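Rhamnosidase B (Bacillus sp., PDB 2OKX) hydrolyses terminal alpha-L-rhamnose from rhamnosides, as an alpha-L-rhamnosidase of glycoside hydrolase family 78, whose members act with inversion of the anomeric centre. Local coordinates at residues P68-D74 with W187-R193; S100-L105 with Q617-W622; C560-V566 with E583-N587. All coordinates share one frame; numbering follows the deposited sequence.

Overall arrangement
The three contacts show pairing within and between two domains of one enzyme. Interaction 1 pairs two strands within the N-terminal beta domain, interaction 3 packs a loop on a helix within the helical catalytic domain, and only interaction 2 spans both. Interactions 1 and 2 touch, Pro68 CG lying 3.8 Å from Leu105 O, with centres 15 Å apart; Asp47 also serves both, bonding Trp187 and Tyr104. Interaction 3 lies 22 Å and 18 Å, centre to centre, from interactions 1 and 2, yet Arg599 meets both Phe72 and Asp563. Glycerol, probably a crystallisation additive, lies about 3 Å from the side chain of Glu70 and about 4 Å from that of Phe102.

Interaction 1: P68-D74 with W187-R193; sequences PKEQFYD and WTSLVPR
Gln71 and Tyr73 pair with Ser189, Val191 and Arg193 through four backbone hydrogen bonds in parallel register: Gln71 N gives to Ser189 O and Gln71 O receives from Val191 N, and Tyr73 N and O repeat this with Val191 O and Arg193 N. Toward Lys69, Ser189 OG donates to Lys69 O at 2.7 Å, in the carbonyl plane and on a lone pair; a water ties the same hydroxyl to Glu70 OE2.

CH-pi contacts form on both faces of the strand pair. Val191 CG1 sits over the Phe72 ring, 3.7 Å from its centroid. On the opposite face Tyr73, its CG wedged between backbone N and carbonyl carbon (chi1 66°), brings its ring under Pro192 CA, 3.8 Å from the ring centroid.

A salt bridge joins the C-terminal ends. Arg193 is extended from CG to NE, and NH1 meets Asp74 OD1 at 2.8 Å, within the guanidinium plane but from above the carboxylate; Asp74 OD2 binds Tyr50 OH.

Strand 189-192 thereby forms an outer edge of a five-stranded mixed sheet, strand 70-77 being flanked on its other side by antiparallel strand 41-47, while Phe72 makes a cation-pi contact with Arg599 of helix 595-603.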
loop_
_atom_site.group_PDB
_atom_site.type_symbol
_atom_site.label_atom_id
_atom_site.label_comp_id
_atom_site.label_asym_id
_atom_site.label_seq_id
_atom_site.Cartn_x
_atom_site.Cartn_y
_atom_site.Cartn_z
ATOM N N PRO A 68 -9.238 -11.352 11.978
ATOM C CA PRO A 68 -9.788 -12.711 12.037
ATOM C C PRO A 68 -11.021 -12.876 12.934
ATOM O O PRO A 68 -11.871 -13.726 12.669
ATOM C CB PRO A 68 -8.599 -13.533 12.515
ATOM C CG PRO A 68 -7.451 -12.840 11.830
ATOM C CD PRO A 68 -7.767 -11.372 12.060
ATOM N N LYS A 69 -11.118 -12.058 13.980
ATOM C CA LYS A 69 -12.243 -12.120 14.914
ATOM C C LYS A 69 -13.562 -11.805 14.205
ATOM O O LYS A 69 -14.634 -12.235 14.637
ATOM C CB LYS A 69 -12.034 -11.127 16.064
ATOM C CG LYS A 69 -12.190 -9.671 15.645
ATOM C CD LYS A 69 -11.998 -8.696 16.803
ATOM C CE LYS A 69 -10.537 -8.538 17.174
ATOM N NZ LYS A 69 -10.339 -7.420 18.138
ATOM N N GLU A 70 -13.477 -11.040 13.121
ATOM C CA GLU A 70 -14.654 -10.678 12.342
ATOM C C GLU A 70 -14.298 -10.842 10.869
ATOM O O GLU A 70 -14.117 -9.863 10.137
ATOM C CB GLU A 70 -15.077 -9.239 12.653
ATOM C CG GLU A 70 -15.351 -9.000 14.136
ATOM C CD GLU A 70 -15.967 -7.645 14.426
ATOM O OE1 GLU A 70 -15.404 -6.619 13.994
ATOM O OE2 GLU A 70 -17.019 -7.605 15.100
ATOM N N GLN A 71 -14.186 -12.105 10.464
ATOM C CA GLN A 71 -13.838 -12.504 9.105
ATOM C C GLN A 71 -14.967 -12.185 8.125
ATOM O O GLN A 71 -16.051 -12.766 8.201
ATOM C CB GLN A 71 -13.534 -14.006 9.094
ATOM C CG GLN A 71 -13.030 -14.576 7.779
ATOM C CD GLN A 71 -11.672 -14.039 7.382
ATOM O OE1 GLN A 71 -10.839 -13.736 8.234
ATOM N NE2 GLN A 71 -11.435 -13.935 6.079
ATOM N N PHE A 72 -14.701 -11.266 7.202
ATOM C CA PHE A 72 -15.683 -10.846 6.204
ATOM C C PHE A 72 -15.914 -11.885 5.106
ATOM O O PHE A 72 -14.964 -12.454 4.563
ATOM C CB PHE A 72 -15.231 -9.531 5.563
ATOM C CG PHE A 72 -15.459 -8.320 6.424
ATOM C CD1 PHE A 72 -16.727 -7.766 6.545
ATOM C CD2 PHE A 72 -14.398 -7.719 7.097
ATOM C CE1 PHE A 72 -16.941 -6.621 7.325
ATOM C CE2 PHE A 72 -14.600 -6.579 7.879
ATOM C CZ PHE A 72 -15.877 -6.028 7.990
ATOM N N TYR A 73 -17.180 -12.129 4.775
ATOM C CA TYR A 73 -17.504 -13.085 3.722
ATOM C C TYR A 73 -18.297 -12.393 2.621
ATOM O O TYR A 73 -19.055 -11.456 2.880
ATOM C CB TYR A 73 -18.289 -14.280 4.284
ATOM C CG TYR A 73 -19.667 -13.958 4.813
ATOM C CD1 TYR A 73 -20.775 -13.933 3.966
ATOM C CD2 TYR A 73 -19.869 -13.696 6.170
ATOM C CE1 TYR A 73 -22.055 -13.657 4.461
ATOM C CE2 TYR A 73 -21.137 -13.420 6.670
ATOM C CZ TYR A 73 -22.225 -13.401 5.813
ATOM O OH TYR A 73 -23.480 -13.126 6.314
ATOM N N ASP A 74 -18.119 -12.867 1.392
ATOM C CA ASP A 74 -18.792 -12.287 0.236
ATOM C C ASP A 74 -19.991 -13.108 -0.213
ATOM O O ASP A 74 -20.003 -14.328 -0.066
ATOM C CB ASP A 74 -17.802 -12.164 -0.923
ATOM C CG ASP A 74 -16.560 -11.395 -0.538
ATOM O OD1 ASP A 74 -16.703 -10.317 0.069
ATOM O OD2 ASP A 74 -15.447 -11.865 -0.836
ATOM N N TRP A 187 -11.353 -17.828 13.057
ATOM C CA TRP A 187 -12.365 -16.899 12.559
ATOM C C TRP A 187 -13.601 -16.905 13.455
ATOM O O TRP A 187 -14.675 -17.353 13.057
ATOM C CB TRP A 187 -12.730 -17.293 11.132
ATOM C CG TRP A 187 -11.522 -17.693 10.340
ATOM C CD1 TRP A 187 -10.585 -16.862 9.785
ATOM C CD2 TRP A 187 -11.090 -19.030 10.062
ATOM N NE1 TRP A 187 -9.596 -17.603 9.177
ATOM C CE2 TRP A 187 -9.882 -18.935 9.333
ATOM C CE3 TRP A 187 -11.604 -20.300 10.359
ATOM C CZ2 TRP A 187 -9.183 -20.065 8.893
ATOM C CZ3 TRP A 187 -10.908 -21.423 9.922
ATOM C CH2 TRP A 187 -9.710 -21.297 9.197
ATOM N N THR A 188 -13.427 -16.391 14.668
ATOM C CA THR A 188 -14.478 -16.338 15.680
ATOM C C THR A 188 -15.870 -16.075 15.125
ATOM O O THR A 188 -16.838 -16.724 15.527
ATOM C CB THR A 188 -14.145 -15.271 16.733
ATOM O OG1 THR A 188 -12.757 -15.369 17.077
ATOM C CG2 THR A 188 -14.979 -15.481 17.987
ATOM N N SER A 189 -15.979 -15.117 14.211
ATOM C CA SER A 189 -17.267 -14.804 13.608
ATOM C C SER A 189 -17.091 -14.427 12.147
ATOM O O SER A 189 -16.073 -13.845 11.765
ATOM C CB SER A 189 -17.950 -13.648 14.346
ATOM O OG SER A 189 -17.287 -12.420 14.107
ATOM N N LEU A 190 -18.079 -14.787 11.334
ATOM C CA LEU A 190 -18.066 -14.464 9.914
ATOM C C LEU A 190 -19.083 -13.341 9.739
ATOM O O LEU A 190 -20.268 -13.507 10.042
ATOM C CB LEU A 190 -18.461 -15.687 9.075
ATOM C CG LEU A 190 -17.636 -16.963 9.291
ATOM C CD1 LEU A 190 -18.053 -18.024 8.279
ATOM C CD2 LEU A 190 -16.157 -16.664 9.144
ATOM N N VAL A 191 -18.606 -12.191 9.276
ATOM C CA VAL A 191 -19.457 -11.022 9.082
ATOM C C VAL A 191 -19.583 -10.667 7.603
ATOM O O VAL A 191 -18.619 -10.777 6.844
ATOM C CB VAL A 191 -18.897 -9.809 9.862
ATOM C CG1 VAL A 191 -17.455 -9.556 9.462
ATOM C CG2 VAL A 191 -19.736 -8.579 9.594
ATOM N N PRO A 192 -20.780 -10.238 7.174
ATOM C CA PRO A 192 -20.997 -9.877 5.771
ATOM C C PRO A 192 -20.202 -8.676 5.255
ATOM O O PRO A 192 -20.112 -7.640 5.914
ATOM C CB PRO A 192 -22.508 -9.651 5.705
ATOM C CG PRO A 192 -22.837 -9.173 7.088
ATOM C CD PRO A 192 -22.030 -10.112 7.945
ATOM N N ARG A 193 -19.626 -8.846 4.067
ATOM C CA ARG A 193 -18.853 -7.803 3.393
ATOM C C ARG A 193 -19.632 -6.491 3.514
ATOM O O ARG A 193 -20.820 -6.447 3.183
ATOM C CB ARG A 193 -18.694 -8.188 1.919
ATOM C CG ARG A 193 -17.856 -7.238 1.085
ATOM C CD ARG A 193 -18.147 -7.418 -0.397
ATOM N NE ARG A 193 -17.283 -6.573 -1.216
ATOM C CZ ARG A 193 -16.100 -6.951 -1.693
ATOM N NH1 ARG A 193 -15.635 -8.169 -1.443
ATOM N NH2 ARG A 193 -15.373 -6.100 -2.405
HETATM O O HOH W 1 -18.981 -9.982 15.429
#

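Interaction 2: S100-L105 with Q617-W622; sequences SNFYYL and QVPSAW
Phe102 and Trp622 bring their rings together obliquely, planes 40° apart, with Phe102 CE2 only 3.2 Å from Trp622 CE3. Trp622 CB lies over one face of the phenylalanine ring, while Gln617 OE1 approaches the same ring at 3.6 Å from Phe102 CD2. A single direct hydrogen bond joins the loops: Ala621 N donates to Asn101 O at 3.2 Å, nearly straight at 161°. Beside it the methyl of Ala621 presses on Ser100, CB to CB at 3.4 Å, a tight carbon contact. Leu105 CD1 rests on the backbone of Ser620, 3.8 Å from its C atom, and a water bridges Phe102 O and Val618 O.

Both loops are shaped from within. Asn101 OD1 accepts from Tyr103 N in an Asx turn, which sets the bend carrying Phe102. In the partner loop Ser620 OG, turned anti to its own N (chi1 173°), accepts from Trp622 N as an ST turn and donates to Gln617 OE1; Gln617 NE2 in turn gives to Trp622 O, with that acceptor in the plane of the amide. A cis peptide before Pro619 contributes to the turn of the loop. Further out, His310 meets both the Phe102 and Trp622 rings.

The arrangement is a buried interdomain contact, in which an Asx turn of the N-terminal beta domain docks on an ST turn in an interhelical loop of the six-hairpin glycosidase domain.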
loop_
_atom_site.group_PDB
_atom_site.type_symbol
_atom_site.label_atom_id
_atom_site.label_comp_id
_atom_site.label_asym_id
_atom_site.label_seq_id
_atom_site.Cartn_x
_atom_site.Cartn_y
_atom_site.Cartn_z
ATOM N N SER A 100 2.079 -13.237 8.687
ATOM C CA SER A 100 1.301 -12.025 8.935
ATOM C C SER A 100 1.874 -10.832 8.170
ATOM O O SER A 100 3.064 -10.801 7.865
ATOM C CB SER A 100 1.286 -11.696 10.435
ATOM O OG SER A 100 0.619 -12.695 11.194
ATOM N N ASN A 101 1.018 -9.862 7.841
ATOM C CA ASN A 101 1.466 -8.645 7.163
ATOM C C ASN A 101 0.606 -7.456 7.611
ATOM O O ASN A 101 -0.108 -7.556 8.610
ATOM C CB ASN A 101 1.461 -8.800 5.628
ATOM C CG ASN A 101 0.102 -9.189 5.059
ATOM O OD1 ASN A 101 -0.932 -8.637 5.437
ATOM N ND2 ASN A 101 0.108 -10.131 4.120
ATOM N N PHE A 102 0.679 -6.341 6.889
ATOM C CA PHE A 102 -0.070 -5.135 7.253
ATOM C C PHE A 102 -1.559 -5.144 6.900
ATOM O O PHE A 102 -2.260 -4.169 7.172
ATOM C CB PHE A 102 0.572 -3.893 6.619
ATOM C CG PHE A 102 1.933 -3.537 7.169
ATOM C CD1 PHE A 102 2.781 -4.511 7.690
ATOM C CD2 PHE A 102 2.411 -2.232 7.055
ATOM C CE1 PHE A 102 4.091 -4.194 8.080
ATOM C CE2 PHE A 102 3.713 -1.902 7.436
ATOM C CZ PHE A 102 4.558 -2.889 7.949
ATOM N N TYR A 103 -2.040 -6.211 6.266
ATOM C CA TYR A 103 -3.462 -6.304 5.933
ATOM C C TYR A 103 -3.999 -7.726 6.074
ATOM O O TYR A 103 -5.027 -8.086 5.494
ATOM C CB TYR A 103 -3.761 -5.742 4.525
ATOM C CG TYR A 103 -2.885 -6.212 3.371
ATOM C CD1 TYR A 103 -2.855 -7.554 2.976
ATOM C CD2 TYR A 103 -2.146 -5.291 2.620
ATOM C CE1 TYR A 103 -2.117 -7.963 1.860
ATOM C CE2 TYR A 103 -1.409 -5.688 1.504
ATOM C CZ TYR A 103 -1.401 -7.025 1.127
ATOM O OH TYR A 103 -0.688 -7.415 0.013
ATOM N N TYR A 104 -3.299 -8.519 6.879
ATOM C CA TYR A 104 -3.671 -9.902 7.127
ATOM C C TYR A 104 -2.982 -10.426 8.381
ATOM O O TYR A 104 -1.778 -10.249 8.554
ATOM C CB TYR A 104 -3.284 -10.779 5.927
ATOM C CG TYR A 104 -3.350 -12.265 6.220
ATOM C CD1 TYR A 104 -2.198 -12.985 6.542
ATOM C CD2 TYR A 104 -4.570 -12.940 6.223
ATOM C CE1 TYR A 104 -2.259 -14.347 6.870
ATOM C CE2 TYR A 104 -4.646 -14.297 6.547
ATOM C CZ TYR A 104 -3.488 -14.992 6.871
ATOM O OH TYR A 104 -3.568 -16.325 7.200
ATOM N N LEU A 105 -3.755 -11.052 9.264
ATOM C CA LEU A 105 -3.198 -11.628 10.485
ATOM C C LEU A 105 -3.216 -13.141 10.309
ATOM O O LEU A 105 -4.266 -13.730 10.043
ATOM C CB LEU A 105 -4.020 -11.217 11.713
ATOM C CG LEU A 105 -3.844 -9.765 12.184
ATOM C CD1 LEU A 105 -4.572 -8.808 11.239
ATOM C CD2 LEU A 105 -4.397 -9.624 13.592
ATOM N N GLN A 617 -2.509 1.681 11.221
ATOM C CA GLN A 617 -2.911 0.997 9.991
ATOM C C GLN A 617 -3.601 -0.298 10.423
ATOM O O GLN A 617 -3.146 -0.964 11.354
ATOM C CB GLN A 617 -1.719 0.730 9.044
ATOM C CG GLN A 617 -0.350 0.579 9.690
ATOM C CD GLN A 617 -0.133 -0.788 10.302
ATOM O OE1 GLN A 617 -0.155 -1.807 9.606
ATOM N NE2 GLN A 617 0.083 -0.818 11.611
ATOM N N VAL A 618 -4.716 -0.628 9.773
ATOM C CA VAL A 618 -5.499 -1.814 10.126
ATOM C C VAL A 618 -6.208 -2.444 8.920
ATOM O O VAL A 618 -6.342 -1.809 7.873
ATOM C CB VAL A 618 -6.599 -1.447 11.157
ATOM C CG1 VAL A 618 -5.980 -0.819 12.397
ATOM C CG2 VAL A 618 -7.601 -0.474 10.521
ATOM N N PRO A 619 -6.619 -3.723 9.033
ATOM C CA PRO A 619 -6.405 -4.613 10.183
ATOM C C PRO A 619 -4.992 -5.135 9.956
ATOM O O PRO A 619 -4.706 -5.704 8.900
ATOM C CB PRO A 619 -7.478 -5.682 9.998
ATOM C CG PRO A 619 -7.572 -5.792 8.504
ATOM C CD PRO A 619 -7.526 -4.346 8.050
ATOM N N SER A 620 -4.108 -4.932 10.930
ATOM C CA SER A 620 -2.712 -5.315 10.747
ATOM C C SER A 620 -2.027 -6.043 11.894
ATOM O O SER A 620 -2.441 -5.950 13.052
ATOM C CB SER A 620 -1.903 -4.060 10.408
ATOM O OG SER A 620 -0.513 -4.322 10.379
ATOM N N ALA A 621 -0.956 -6.753 11.549
ATOM C CA ALA A 621 -0.168 -7.493 12.524
ATOM C C ALA A 621 0.976 -6.622 13.035
ATOM O O ALA A 621 1.778 -7.063 13.855
ATOM C CB ALA A 621 0.378 -8.776 11.900
ATOM N N TRP A 622 1.069 -5.391 12.536
ATOM C CA TRP A 622 2.108 -4.479 13.009
ATOM C C TRP A 622 1.463 -3.603 14.073
ATOM O O TRP A 622 0.690 -2.699 13.756
ATOM C CB TRP A 622 2.663 -3.590 11.883
ATOM C CG TRP A 622 3.690 -2.572 12.374
ATOM C CD1 TRP A 622 4.406 -2.626 13.545
ATOM C CD2 TRP A 622 4.138 -1.387 11.691
ATOM N NE1 TRP A 622 5.266 -1.556 13.629
ATOM C CE2 TRP A 622 5.124 -0.780 12.507
ATOM C CE3 TRP A 622 3.805 -0.781 10.471
ATOM C CZ2 TRP A 622 5.780 0.405 12.141
ATOM C CZ3 TRP A 622 4.459 0.398 10.104
ATOM C CH2 TRP A 622 5.435 0.977 10.938
HETATM O O HOH W 2 -4.445 -2.704 5.814
#

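Interaction 3: C560-V566 with E583-N587; sequences CMEDTFV and EALVN
Glu583 begins the helical segment by reaching across to Phe565 and Val566. Its chain is stretched out past CG (chi2 175°); OE2 lies 2.7 Å from Val566 O, and OE1 lies 3.5 Å from Phe565 CB. Cys560 CB flanks the carboxylate as well, at 3.6 Å from OE2. The side chains of the glutamate and the phenylalanine run antiparallel alongside one another, with carboxylate and ring planes 35° apart, so that the aliphatic root of the acid also packs on the ring, Glu583 CB being 3.8 Å from Phe565 CD2.

Ala584 follows one residue on. Its backbone N stands over a face of the Phe565 ring, and its CA is 3.8 Å from Phe565 CZ. Leu585 and Val586 belong to another side of the helix, where they pack on Tyr870 of helix 868-876.

Asn587, one turn after Glu583, closes the contact. Its CB lies at the edge of the Phe565 ring, near the ring plane, and the methyl of Met561 packs against its OD1, with CE 3.5 Å away; a bend at the last torsion of the methionine (chi3 78°) directs that methyl. Asn587 ND2 donates to Glu593 O.

Val597 and Cys600 of helix 595-603 also touch Phe565. With an alanine at Phe565, Ala584 and the CB of Asn587 would probably lose the ring they rest on, leaving a gap between the loop and helices 577-590 and 595-603.

The contact belongs to the (alpha/alpha)6 barrel, the catalytic fold of family 78: residues 560-566, just after helix 544-559, fold back onto the next helix, 577-590.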
loop_
_atom_site.group_PDB
_atom_site.type_symbol
_atom_site.label_atom_id
_atom_site.label_comp_id
_atom_site.label_asym_id
_atom_site.label_seq_id
_atom_site.Cartn_x
_atom_site.Cartn_y
_atom_site.Cartn_z
ATOM N N CYS A 560 -6.037 4.531 -5.019
ATOM C CA CYS A 560 -5.838 4.306 -3.596
ATOM C C CYS A 560 -7.143 3.929 -2.912
ATOM O O CYS A 560 -7.281 4.073 -1.698
ATOM C CB CYS A 560 -5.239 5.544 -2.932
ATOM S SG CYS A 560 -3.521 5.828 -3.406
ATOM N N MET A 561 -8.101 3.463 -3.707
ATOM C CA MET A 561 -9.386 3.022 -3.186
ATOM C C MET A 561 -9.584 1.567 -3.605
ATOM O O MET A 561 -9.936 1.284 -4.752
ATOM C CB MET A 561 -10.529 3.894 -3.728
ATOM C CG MET A 561 -10.605 5.282 -3.099
ATOM S SD MET A 561 -11.835 6.384 -3.854
ATOM C CE MET A 561 -13.362 5.764 -3.131
ATOM N N GLU A 562 -9.314 0.651 -2.678
ATOM C CA GLU A 562 -9.482 -0.782 -2.919
ATOM C C GLU A 562 -10.684 -1.165 -2.060
ATOM O O GLU A 562 -11.695 -0.467 -2.077
ATOM C CB GLU A 562 -8.237 -1.552 -2.458
ATOM C CG GLU A 562 -6.940 -1.112 -3.138
ATOM C CD GLU A 562 -5.739 -1.958 -2.746
ATOM O OE1 GLU A 562 -4.624 -1.643 -3.211
ATOM O OE2 GLU A 562 -5.903 -2.935 -1.977
ATOM N N ASP A 563 -10.581 -2.258 -1.309
ATOM C CA ASP A 563 -11.677 -2.654 -0.424
ATOM C C ASP A 563 -11.677 -1.663 0.744
ATOM O O ASP A 563 -12.641 -1.566 1.507
ATOM C CB ASP A 563 -11.475 -4.083 0.076
ATOM C CG ASP A 563 -10.163 -4.261 0.799
ATOM O OD1 ASP A 563 -10.187 -4.419 2.038
ATOM O OD2 ASP A 563 -9.110 -4.231 0.125
ATOM N N THR A 564 -10.573 -0.931 0.867
ATOM C CA THR A 564 -10.408 0.108 1.881
ATOM C C THR A 564 -9.538 1.164 1.213
ATOM O O THR A 564 -8.980 0.920 0.142
ATOM C CB THR A 564 -9.615 -0.373 3.120
ATOM O OG1 THR A 564 -8.285 -0.731 2.720
ATOM C CG2 THR A 564 -10.291 -1.567 3.780
ATOM N N PHE A 565 -9.435 2.342 1.819
ATOM C CA PHE A 565 -8.542 3.353 1.271
ATOM C C PHE A 565 -7.166 2.759 1.556
ATOM O O PHE A 565 -7.016 1.986 2.505
ATOM C CB PHE A 565 -8.665 4.679 2.033
ATOM C CG PHE A 565 -9.904 5.460 1.708
ATOM C CD1 PHE A 565 -10.922 5.597 2.645
ATOM C CD2 PHE A 565 -10.047 6.071 0.467
ATOM C CE1 PHE A 565 -12.070 6.336 2.351
ATOM C CE2 PHE A 565 -11.190 6.813 0.160
ATOM C CZ PHE A 565 -12.204 6.944 1.107
ATOM N N VAL A 566 -6.171 3.085 0.741
ATOM C CA VAL A 566 -4.820 2.592 0.985
ATOM C C VAL A 566 -3.860 3.752 0.780
ATOM O O VAL A 566 -4.203 4.742 0.129
ATOM C CB VAL A 566 -4.421 1.416 0.042
ATOM C CG1 VAL A 566 -5.285 0.206 0.327
ATOM C CG2 VAL A 566 -4.545 1.831 -1.413
ATOM N N GLU A 583 -7.957 11.411 2.108
ATOM C CA GLU A 583 -8.474 10.644 0.988
ATOM C C GLU A 583 -10.001 10.632 0.967
ATOM O O GLU A 583 -10.604 10.680 -0.098
ATOM C CB GLU A 583 -7.928 9.213 1.029
ATOM C CG GLU A 583 -6.408 9.143 0.927
ATOM C CD GLU A 583 -5.874 7.726 1.090
ATOM O OE1 GLU A 583 -6.189 7.089 2.114
ATOM O OE2 GLU A 583 -5.136 7.253 0.199
ATOM N N ALA A 584 -10.624 10.586 2.141
ATOM C CA ALA A 584 -12.083 10.572 2.207
ATOM C C ALA A 584 -12.654 11.884 1.680
ATOM O O ALA A 584 -13.604 11.886 0.901
ATOM C CB ALA A 584 -12.555 10.334 3.655
ATOM N N LEU A 585 -12.083 13.001 2.116
ATOM C CA LEU A 585 -12.556 14.311 1.672
ATOM C C LEU A 585 -12.416 14.494 0.164
ATOM O O LEU A 585 -13.324 15.015 -0.489
ATOM C CB LEU A 585 -11.798 15.425 2.393
ATOM C CG LEU A 585 -12.055 15.546 3.899
ATOM C CD1 LEU A 585 -11.128 16.593 4.486
ATOM C CD2 LEU A 585 -13.510 15.914 4.148
ATOM N N VAL A 586 -11.277 14.094 -0.393
ATOM C CA VAL A 586 -11.090 14.222 -1.835
ATOM C C VAL A 586 -12.143 13.363 -2.524
ATOM O O VAL A 586 -12.778 13.785 -3.492
ATOM C CB VAL A 586 -9.694 13.756 -2.264
ATOM C CG1 VAL A 586 -9.555 13.843 -3.774
ATOM C CG2 VAL A 586 -8.642 14.621 -1.586
ATOM N N ASN A 587 -12.333 12.158 -2.004
ATOM C CA ASN A 587 -13.323 11.232 -2.537
ATOM C C ASN A 587 -14.722 11.856 -2.578
ATOM O O ASN A 587 -15.452 11.693 -3.556
ATOM C CB ASN A 587 -13.347 9.961 -1.681
ATOM C CG ASN A 587 -14.696 9.274 -1.695
ATOM O OD1 ASN A 587 -15.148 8.779 -2.727
ATOM N ND2 ASN A 587 -15.356 9.250 -0.539
#